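Local atomic coordinates of uncharacterized protein (Pseudomonas phage YuA, PDB entry 3PES), a protein that is of unknown function, a small phage protein whose three-stranded antiparallel sheet is packed against a C-terminal helix. Residues C17-T22 with W49-R54; M4-E9 with D80-R85; A13-L18 with A59-R64. All coordinates share one frame; numbering follows the deposited sequence. Where two conformers were deposited one is given.

Contact 1 (C17-T22 with W49-R54)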
loop_
_atom_site.group_PDB
_atom_site.type_symbol
_atom_site.label_atom_id
_atom_site.label_comp_id
_atom_site.label_asym_id
_atom_site.label_seq_id
_atom_site.Cartn_x
_atom_site.Cartn_y
_atom_site.Cartn_z
ATOM N N CYS A 17 3.608 -12.577 -7.578
ATOM C CA CYS A 17 4.640 -12.052 -6.703
ATOM C C CYS A 17 4.099 -11.909 -5.308
ATOM O O CYS A 17 2.937 -12.214 -5.047
ATOM C CB CYS A 17 5.107 -10.689 -7.184
ATOM S SG CYS A 17 3.827 -9.403 -7.118
ATOM N N LEU A 18 4.963 -11.444 -4.418
ATOM C CA LEU A 18 4.587 -11.056 -3.087
ATOM C C LEU A 18 4.727 -9.546 -3.000
ATOM O O LEU A 18 5.703 -8.961 -3.491
ATOM C CB LEU A 18 5.518 -11.729 -2.092
ATOM C CG LEU A 18 5.122 -12.009 -0.665
ATOM C CD1 LEU A 18 3.860 -12.845 -0.597
ATOM C CD2 LEU A 18 6.269 -12.763 -0.038
ATOM N N ILE A 19 3.750 -8.909 -2.379
ATOM C CA ILE A 19 3.878 -7.499 -2.013
ATOM C C ILE A 19 4.190 -7.461 -0.517
ATOM O O ILE A 19 3.469 -8.040 0.296
ATOM C CB ILE A 19 2.583 -6.703 -2.323
ATOM C CG1 ILE A 19 2.230 -6.794 -3.820
ATOM C CG2 ILE A 19 2.711 -5.235 -1.854
ATOM C CD1 ILE A 19 3.282 -6.337 -4.804
ATOM N N VAL A 20 5.286 -6.801 -0.160
ATOM C CA VAL A 20 5.660 -6.654 1.234
ATOM C C VAL A 20 5.485 -5.181 1.600
ATOM O O VAL A 20 5.981 -4.281 0.904
ATOM C CB VAL A 20 7.110 -7.135 1.454
ATOM C CG1 VAL A 20 7.651 -6.715 2.819
ATOM C CG2 VAL A 20 7.156 -8.639 1.300
ATOM N N VAL A 21 4.731 -4.943 2.666
ATOM C CA VAL A 21 4.508 -3.595 3.149
ATOM C C VAL A 21 5.551 -3.291 4.219
ATOM O O VAL A 21 5.632 -3.999 5.230
ATOM C CB VAL A 21 3.085 -3.458 3.732
ATOM C CG1 VAL A 21 2.811 -2.017 4.128
ATOM C CG2 VAL A 21 2.031 -3.935 2.728
ATOM N N THR A 22 6.351 -2.249 3.985
ATOM C CA THR A 22 7.475 -1.923 4.874
ATOM C C THR A 22 7.188 -0.749 5.803
ATOM O O THR A 22 7.866 -0.576 6.821
ATOM C CB THR A 22 8.761 -1.627 4.091
ATOM O OG1 THR A 22 8.539 -0.516 3.231
ATOM C CG2 THR A 22 9.192 -2.834 3.251
ATOM N N TRP A 49 5.735 0.033 0.045
ATOM C CA TRP A 49 5.668 -1.389 -0.238
ATOM C C TRP A 49 6.701 -1.736 -1.307
ATOM O O TRP A 49 7.200 -0.856 -2.025
ATOM C CB TRP A 49 4.259 -1.814 -0.693
ATOM C CG TRP A 49 3.711 -1.038 -1.855
ATOM C CD1 TRP A 49 2.934 0.088 -1.791
ATOM C CD2 TRP A 49 3.898 -1.324 -3.255
ATOM N NE1 TRP A 49 2.623 0.515 -3.060
ATOM C CE2 TRP A 49 3.208 -0.324 -3.977
ATOM C CE3 TRP A 49 4.577 -2.320 -3.969
ATOM C CZ2 TRP A 49 3.170 -0.302 -5.372
ATOM C CZ3 TRP A 49 4.536 -2.290 -5.360
ATOM C CH2 TRP A 49 3.837 -1.289 -6.043
ATOM N N GLU A 50 7.020 -3.026 -1.408
ATOM C CA GLU A 50 7.984 -3.512 -2.391
ATOM C C GLU A 50 7.494 -4.788 -3.029
ATOM O O GLU A 50 6.795 -5.577 -2.396
ATOM C CB GLU A 50 9.320 -3.808 -1.718
ATOM C CG GLU A 50 9.991 -2.596 -1.165
ATOM C CD GLU A 50 11.318 -2.903 -0.522
ATOM O OE1 GLU A 50 11.771 -4.066 -0.591
ATOM O OE2 GLU A 50 11.919 -1.962 0.038
ATOM N N VAL A 51 7.902 -5.010 -4.275
ATOM C CA VAL A 51 7.669 -6.290 -4.927
ATOM C C VAL A 51 8.771 -7.267 -4.517
ATOM O O VAL A 51 9.959 -6.909 -4.533
ATOM C CB VAL A 51 7.573 -6.155 -6.464
ATOM C CG1 VAL A 51 7.035 -7.452 -7.053
ATOM C CG2 VAL A 51 6.691 -4.988 -6.881
ATOM N N ARG A 52 8.383 -8.487 -4.164
ATOM C CA ARG A 52 9.323 -9.545 -3.773
ATOM C C ARG A 52 8.934 -10.831 -4.482
ATOM O O ARG A 52 7.811 -10.967 -4.961
ATOM C CB ARG A 52 9.289 -9.767 -2.254
ATOM C CG ARG A 52 9.560 -8.519 -1.429
ATOM C CD ARG A 52 11.014 -8.116 -1.419
ATOM N NE ARG A 52 11.243 -6.993 -0.519
ATOM C CZ ARG A 52 11.302 -7.081 0.809
ATOM N NH1 ARG A 52 11.173 -8.245 1.431
ATOM N NH2 ARG A 52 11.503 -5.984 1.519
ATOM N N ASP A 53 9.852 -11.793 -4.537
ATOM C CA ASP A 53 9.456 -13.152 -4.934
ATOM C C ASP A 53 8.732 -13.846 -3.781
ATOM O O ASP A 53 8.584 -13.273 -2.698
ATOM C CB ASP A 53 10.627 -13.987 -5.497
ATOM C CG ASP A 53 11.634 -14.432 -4.438
ATOM O OD1 ASP A 53 11.387 -14.322 -3.220
ATOM O OD2 ASP A 53 12.692 -14.934 -4.862
ATOM N N ARG A 54 8.273 -15.069 -4.016
ATOM C CA ARG A 54 7.463 -15.758 -3.020
ATOM C C ARG A 54 8.225 -16.110 -1.734
ATOM O O ARG A 54 7.622 -16.471 -0.723
ATOM C CB ARG A 54 6.814 -16.996 -3.627
ATOM C CG ARG A 54 7.821 -18.064 -4.026
ATOM C CD ARG A 54 7.138 -19.312 -4.561
ATOM N NE ARG A 54 6.396 -20.035 -3.524
ATOM C CZ ARG A 54 6.933 -20.845 -2.604
ATOM N NH1 ARG A 54 6.148 -21.431 -1.722
ATOM N NH2 ARG A 54 8.244 -21.068 -2.547
#
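C17 meets the opposing strand at V51, its SG lying 3.8 Å from V51 CG1, while its CB rests against the carbonyl oxygen of R52. L18 follows as an antiparallel hydrogen-bonded partner of R52: L18 N donates to R52 O (2.9 Å) and R52 N returns a bond to L18 O (2.8 Å). I19 faces V51 as a non-hydrogen-bonded pair; its CG2, anti to the backbone N, comes to 3.9 Å from W49 CB and close to the six-membered part of the indole. V20 repeats the paired bonds with E50, V20 N reaching E50 O at 3.0 Å and E50 N returning to V20 O. On this face V20 CG2 touches R52 CG at 3.6 Å, and the isopropyl group lies against one face of the guanidinium. That plane is also held at its edge, where R52 NE and NH2 both grip E50 OE1, NH2 at 2.9 Å, in a salt bridge, and NH1 bonds to G56 O. V21 pairs with W49. T22 CG2 lies 4.3 Å from R52 NH2, and T22 OG1 makes a weak bond to E48 O. The chemistry is thus split by face: C17, I19, V21, W49 and V51 give a largely apolar side turned to the helices, its indole N-H satisfied by D75 of helix 68-82, whereas on the other face V20 lies against the arginine of an E50-R52 ion pair formed within the neighbouring strand.

Contact 2 (M4-E9 with D80-R85)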
loop_
_atom_site.group_PDB
_atom_site.type_symbol
_atom_site.label_atom_id
_atom_site.label_comp_id
_atom_site.label_asym_id
_atom_site.label_seq_id
_atom_site.Cartn_x
_atom_site.Cartn_y
_atom_site.Cartn_z
HETATM N N MSE A 4 8.802 -5.368 8.402
HETATM C CA MSE A 4 8.068 -6.083 7.401
HETATM C C MSE A 4 6.745 -6.204 8.099
HETATM O O MSE A 4 6.582 -7.033 8.985
HETATM C CB MSE A 4 8.747 -7.442 7.225
HETATM C CG MSE A 4 8.486 -8.167 5.933
HETATM SE SE MSE A 4 6.638 -8.709 5.705
HETATM C CE MSE A 4 6.426 -9.906 7.206
ATOM N N LEU A 5 5.805 -5.339 7.744
ATOM C CA LEU A 5 4.535 -5.295 8.441
ATOM C C LEU A 5 3.591 -6.406 8.007
ATOM O O LEU A 5 2.994 -7.085 8.852
ATOM C CB LEU A 5 3.884 -3.919 8.294
ATOM C CG LEU A 5 4.775 -2.711 8.618
ATOM C CD1 LEU A 5 4.012 -1.446 8.346
ATOM C CD2 LEU A 5 5.299 -2.702 10.078
ATOM N N ALA A 6 3.489 -6.605 6.695
ATOM C CA ALA A 6 2.519 -7.521 6.122
ATOM C C ALA A 6 3.003 -7.925 4.754
ATOM O O ALA A 6 3.739 -7.185 4.091
ATOM C CB ALA A 6 1.144 -6.860 6.018
ATOM N N GLU A 7 2.598 -9.108 4.323
ATOM C CA GLU A 7 2.888 -9.577 2.976
ATOM C C GLU A 7 1.610 -10.165 2.413
ATOM O O GLU A 7 0.815 -10.761 3.152
ATOM C CB GLU A 7 3.995 -10.638 2.966
ATOM N N PHE A 8 1.389 -9.980 1.123
ATOM C CA PHE A 8 0.281 -10.639 0.453
ATOM C C PHE A 8 0.638 -10.983 -0.985
ATOM O O PHE A 8 1.459 -10.319 -1.614
ATOM C CB PHE A 8 -1.010 -9.813 0.531
ATOM C CG PHE A 8 -0.926 -8.443 -0.097
ATOM C CD1 PHE A 8 -1.354 -8.234 -1.411
ATOM C CD2 PHE A 8 -0.468 -7.348 0.639
ATOM C CE1 PHE A 8 -1.300 -6.956 -1.991
ATOM C CE2 PHE A 8 -0.430 -6.068 0.069
ATOM C CZ PHE A 8 -0.841 -5.876 -1.246
ATOM N N GLU A 9 0.024 -12.047 -1.494
ATOM C CA GLU A 9 0.220 -12.444 -2.878
ATOM C C GLU A 9 -0.551 -11.507 -3.809
ATOM O O GLU A 9 -1.700 -11.131 -3.532
ATOM C CB GLU A 9 -0.212 -13.902 -3.082
ATOM N N ASP A 80 -6.176 -1.542 1.165
ATOM C CA ASP A 80 -7.250 -2.440 1.553
ATOM C C ASP A 80 -6.728 -3.504 2.524
ATOM O O ASP A 80 -7.396 -3.852 3.481
ATOM C CB ASP A 80 -7.862 -3.109 0.321
ATOM C CG ASP A 80 -8.632 -2.140 -0.562
ATOM O OD1 ASP A 80 -8.984 -1.012 -0.135
ATOM O OD2 ASP A 80 -8.896 -2.538 -1.710
ATOM N N ARG A 81 -5.511 -3.993 2.305
ATOM C CA ARG A 81 -4.914 -4.972 3.220
ATOM C C ARG A 81 -4.671 -4.349 4.598
ATOM O O ARG A 81 -4.993 -4.955 5.623
ATOM C CB ARG A 81 -3.611 -5.519 2.614
ATOM C CG ARG A 81 -2.777 -6.373 3.555
ATOM C CD ARG A 81 -3.521 -7.544 4.185
ATOM N NE ARG A 81 -2.655 -8.223 5.153
ATOM C CZ ARG A 81 -2.462 -7.805 6.405
ATOM N NH1 ARG A 81 -3.060 -6.714 6.877
ATOM N NH2 ARG A 81 -1.645 -8.478 7.189
HETATM N N MSE A 82 -4.121 -3.131 4.619
HETATM C CA MSE A 82 -3.709 -2.538 5.888
HETATM C C MSE A 82 -4.838 -1.915 6.673
HETATM O O MSE A 82 -4.731 -1.748 7.889
HETATM C CB MSE A 82 -2.589 -1.520 5.670
HETATM C CG MSE A 82 -1.307 -2.094 5.006
HETATM SE SE MSE A 82 -0.595 -3.666 5.836
HETATM C CE MSE A 82 -0.139 -2.938 7.580
ATOM N N GLU A 83 -5.922 -1.596 5.979
ATOM C CA GLU A 83 -7.092 -1.008 6.626
ATOM C C GLU A 83 -8.211 -2.021 6.863
ATOM O O GLU A 83 -9.311 -1.651 7.243
ATOM C CB GLU A 83 -7.592 0.204 5.826
ATOM C CG GLU A 83 -6.548 1.324 5.733
ATOM C CD GLU A 83 -6.311 2.041 7.044
ATOM O OE1 GLU A 83 -7.271 2.141 7.843
ATOM O OE2 GLU A 83 -5.170 2.505 7.271
ATOM N N GLY A 84 -7.900 -3.302 6.668
ATOM C CA GLY A 84 -8.897 -4.367 6.776
ATOM C C GLY A 84 -9.082 -4.853 8.200
ATOM O O GLY A 84 -8.542 -4.267 9.135
ATOM N N ARG A 85 -9.848 -5.932 8.348
ATOM C CA ARG A 85 -10.143 -6.508 9.659
ATOM C C ARG A 85 -9.865 -8.008 9.711
ATOM O O ARG A 85 -9.668 -8.649 8.688
ATOM C CB ARG A 85 -11.603 -6.244 10.033
HETATM O O HOH W 1 0.946 -10.618 6.512
HETATM O O HOH W 2 -1.816 -10.675 4.257
#
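A6 and R81 meet with the methyl group of A6 over one face of the guanidinium. A6 CB stands 3.4 Å above that plane, displaced toward its rim, and its nearest atom there is R81 NH2, also at 3.4 Å. The contact is therefore van der Waals packing of a methyl on a flat cation. One N-H points within the guanidinium plane: R81 NE donates to water 2 at 2.7 Å, and this water donates in turn to E7 O at 2.9 Å. Water 1 accepts from E7 N at 3.1 Å and makes a weak bond with R81 NH2. The two waters thus join the arginine to both polar backbone groups of E7, in the absence of any direct hydrogen bond between the segments.

The aliphatic part of the same arginine runs beside F8. R81 CG lies 3.8 Å from F8 CD2, at an oblique approach to the ring, and the two side chains run side by side but point opposite ways, with ring and guanidinium planes 44° apart. A bend at chi2 (54°) turns the R81 chain after CG, so that its methylenes serve the phenyl group and its head serves A6. Selenomethionine M82 supplies the other partner of A6: its chain bends at chi2 and chi3, and SE arrives 3.6 Å from A6 CB, while its terminal CE packs more loosely near L5 CB.

This surface contact links edge strand 6-12 to the last turn of helix 68-82. F8 continues inward onto A77 and V78 of that helix and onto I19 of strand 15-25, while L5 and M82 both touch W24 of the latter strand.

Contact 3 (A13-L18 with A59-R64)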
loop_
_atom_site.group_PDB
_atom_site.type_symbol
_atom_site.label_atom_id
_atom_site.label_comp_id
_atom_site.label_asym_id
_atom_site.label_seq_id
_atom_site.Cartn_x
_atom_site.Cartn_y
_atom_site.Cartn_z
ATOM N N ALA A 13 1.874 -6.966 -13.610
ATOM C CA ALA A 13 1.583 -7.229 -15.013
ATOM C C ALA A 13 1.330 -8.731 -15.257
ATOM O O ALA A 13 1.860 -9.336 -16.184
ATOM C CB ALA A 13 2.696 -6.665 -15.913
ATOM N N GLY A 14 0.523 -9.323 -14.387
ATOM C CA GLY A 14 0.100 -10.710 -14.539
ATOM C C GLY A 14 1.037 -11.776 -14.000
ATOM O O GLY A 14 0.696 -12.954 -14.010
ATOM N N ILE A 15 2.212 -11.373 -13.535
ATOM C CA ILE A 15 3.205 -12.313 -13.018
ATOM C C ILE A 15 3.081 -12.405 -11.497
ATOM O O ILE A 15 3.145 -11.381 -10.821
ATOM C CB ILE A 15 4.629 -11.878 -13.399
ATOM C CG1 ILE A 15 4.756 -11.806 -14.920
ATOM C CG2 ILE A 15 5.662 -12.842 -12.825
ATOM C CD1 ILE A 15 5.976 -11.068 -15.371
ATOM N N PRO A 16 2.915 -13.629 -10.947
ATOM C CA PRO A 16 2.740 -13.779 -9.493
ATOM C C PRO A 16 3.915 -13.232 -8.692
ATOM O O PRO A 16 5.071 -13.408 -9.073
ATOM C CB PRO A 16 2.651 -15.297 -9.299
ATOM C CG PRO A 16 2.230 -15.816 -10.591
ATOM C CD PRO A 16 2.765 -14.916 -11.649
ATOM N N CYS A 17 3.608 -12.577 -7.578
ATOM C CA CYS A 17 4.640 -12.052 -6.703
ATOM C C CYS A 17 4.099 -11.909 -5.308
ATOM O O CYS A 17 2.937 -12.214 -5.047
ATOM C CB CYS A 17 5.107 -10.689 -7.184
ATOM S SG CYS A 17 3.827 -9.403 -7.118
ATOM N N LEU A 18 4.963 -11.444 -4.418
ATOM C CA LEU A 18 4.587 -11.056 -3.087
ATOM C C LEU A 18 4.727 -9.546 -3.000
ATOM O O LEU A 18 5.703 -8.961 -3.491
ATOM C CB LEU A 18 5.518 -11.729 -2.092
ATOM C CG LEU A 18 5.122 -12.009 -0.665
ATOM C CD1 LEU A 18 3.860 -12.845 -0.597
ATOM C CD2 LEU A 18 6.269 -12.763 -0.038
ATOM N N ALA A 59 13.060 -8.597 -5.993
ATOM C CA ALA A 59 12.648 -8.989 -7.333
ATOM C C ALA A 59 12.819 -7.806 -8.284
ATOM O O ALA A 59 11.838 -7.277 -8.811
ATOM C CB ALA A 59 11.215 -9.520 -7.333
ATOM N N PRO A 60 14.078 -7.382 -8.509
ATOM C CA PRO A 60 14.288 -6.206 -9.387
ATOM C C PRO A 60 13.720 -6.381 -10.800
ATOM O O PRO A 60 13.309 -5.400 -11.431
ATOM C CB PRO A 60 15.813 -6.026 -9.428
ATOM C CG PRO A 60 16.395 -7.095 -8.571
ATOM C CD PRO A 60 15.340 -7.953 -7.988
ATOM N N TRP A 61 13.697 -7.624 -11.279
ATOM C CA TRP A 61 13.158 -7.894 -12.607
ATOM C C TRP A 61 11.642 -7.652 -12.671
ATOM O O TRP A 61 11.129 -7.307 -13.731
ATOM C CB TRP A 61 13.533 -9.306 -13.050
ATOM C CG TRP A 61 13.140 -10.306 -12.051
ATOM C CD1 TRP A 61 13.825 -10.666 -10.935
ATOM C CD2 TRP A 61 11.941 -11.065 -12.050
ATOM N NE1 TRP A 61 13.123 -11.613 -10.238
ATOM C CE2 TRP A 61 11.958 -11.875 -10.906
ATOM C CE3 TRP A 61 10.852 -11.136 -12.904
ATOM C CZ2 TRP A 61 10.937 -12.760 -10.606
ATOM C CZ3 TRP A 61 9.837 -12.011 -12.598
ATOM C CH2 TRP A 61 9.886 -12.813 -11.464
ATOM N N LEU A 62 10.946 -7.785 -11.550
ATOM C CA LEU A 62 9.532 -7.446 -11.496
ATOM C C LEU A 62 9.344 -5.968 -11.244
ATOM O O LEU A 62 8.440 -5.340 -11.811
ATOM C CB LEU A 62 8.803 -8.248 -10.415
ATOM C CG LEU A 62 8.362 -9.644 -10.830
ATOM C CD1 LEU A 62 7.582 -10.313 -9.727
ATOM C CD2 LEU A 62 7.538 -9.580 -12.109
ATOM N N GLU A 63 10.187 -5.399 -10.389
ATOM C CA GLU A 63 10.128 -3.963 -10.136
ATOM C C GLU A 63 10.209 -3.190 -11.454
ATOM O O GLU A 63 9.463 -2.236 -11.661
ATOM C CB GLU A 63 11.238 -3.550 -9.169
ATOM N N ARG A 64 11.085 -3.613 -12.368
ATOM C CA ARG A 64 11.202 -2.978 -13.692
ATOM C C ARG A 64 9.946 -3.095 -14.568
ATOM O O ARG A 64 9.742 -2.308 -15.512
ATOM C CB ARG A 64 12.404 -3.553 -14.437
ATOM C CG ARG A 64 13.741 -2.997 -13.980
ATOM C CD ARG A 64 14.892 -3.542 -14.830
ATOM N NE ARG A 64 14.909 -5.004 -14.830
ATOM C CZ ARG A 64 15.656 -5.772 -15.622
ATOM N NH1 ARG A 64 16.482 -5.233 -16.513
ATOM N NH2 ARG A 64 15.574 -7.097 -15.516
#
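Short helix 60-63 packs against the beginning of the central strand 15-25 mainly through L62, whose two methyl groups divide between residues of that strand. L62 CD2 is directed to I15, coming within 3.8 Å of I15 CG2 and 3.9 Å of I15 CD1, so it sits against both branches of the isoleucine. The leucine lies slantwise across it. L62 CD1 instead reaches C17 CB at 3.6 Å and lies near the carbonyl oxygen of P16. Because I15 and C17 are alternate residues of the strand, both present their side chains toward the helix, whereas the ring of P16 between them projects away. The L62 torsions account for the fork: chi1 (-83°) sends CG toward the strand, and chi2 (-176°) then sets CD1 toward C17 and CD2 toward I15.

The helix itself begins at A59, which occupies the N-cap position. Its carbonyl oxygen accepts from two backbone nitrogens, L62 N at 2.9 Å and E63 N at 3.0 Å, and R64 N bonds in the same way to P60 O. These bonds form the start of the helix and present L62 to the sheet. In the overall fold this helix follows edge strand 46-52 and precedes helix 68-82, and L62 also touches V51 of that strand, so the leucine spans two adjacent strands.

W61 contributes at the periphery, but it was modelled in two conformers and its contacts are tentative, holding for one of them. In that conformer I15 CG2 approaches the edge of the indole near its plane, 4.3 Å from W61 CZ3, a looser meeting than those made by L62. One face of the same indole is met by L62 CG, 3.3 Å above the plane but offset toward the rim.

Overall arrangement
From the N terminus, strand 6-12 turns back into strand 15-25, and a long excursion then leads to strand 46-52, completing an antiparallel sheet with 15-25 in the middle. Contact 1 closes that excursion by joining the second and third strands. Contact 3 starts from the same part of strand 15-25, shares C17 and L18 with contact 1, and closes a longer loop reaching helix 60-63. Contact 2 encloses both, bringing strand 6-12 to the end of helix 68-82. Contacts 1 and 2 meet through the backbone pairs I19 N with F8 O and V21 N with A6 O, probable hydrogen bonds; the centres of contacts 2 and 3 lie about 18 Å apart.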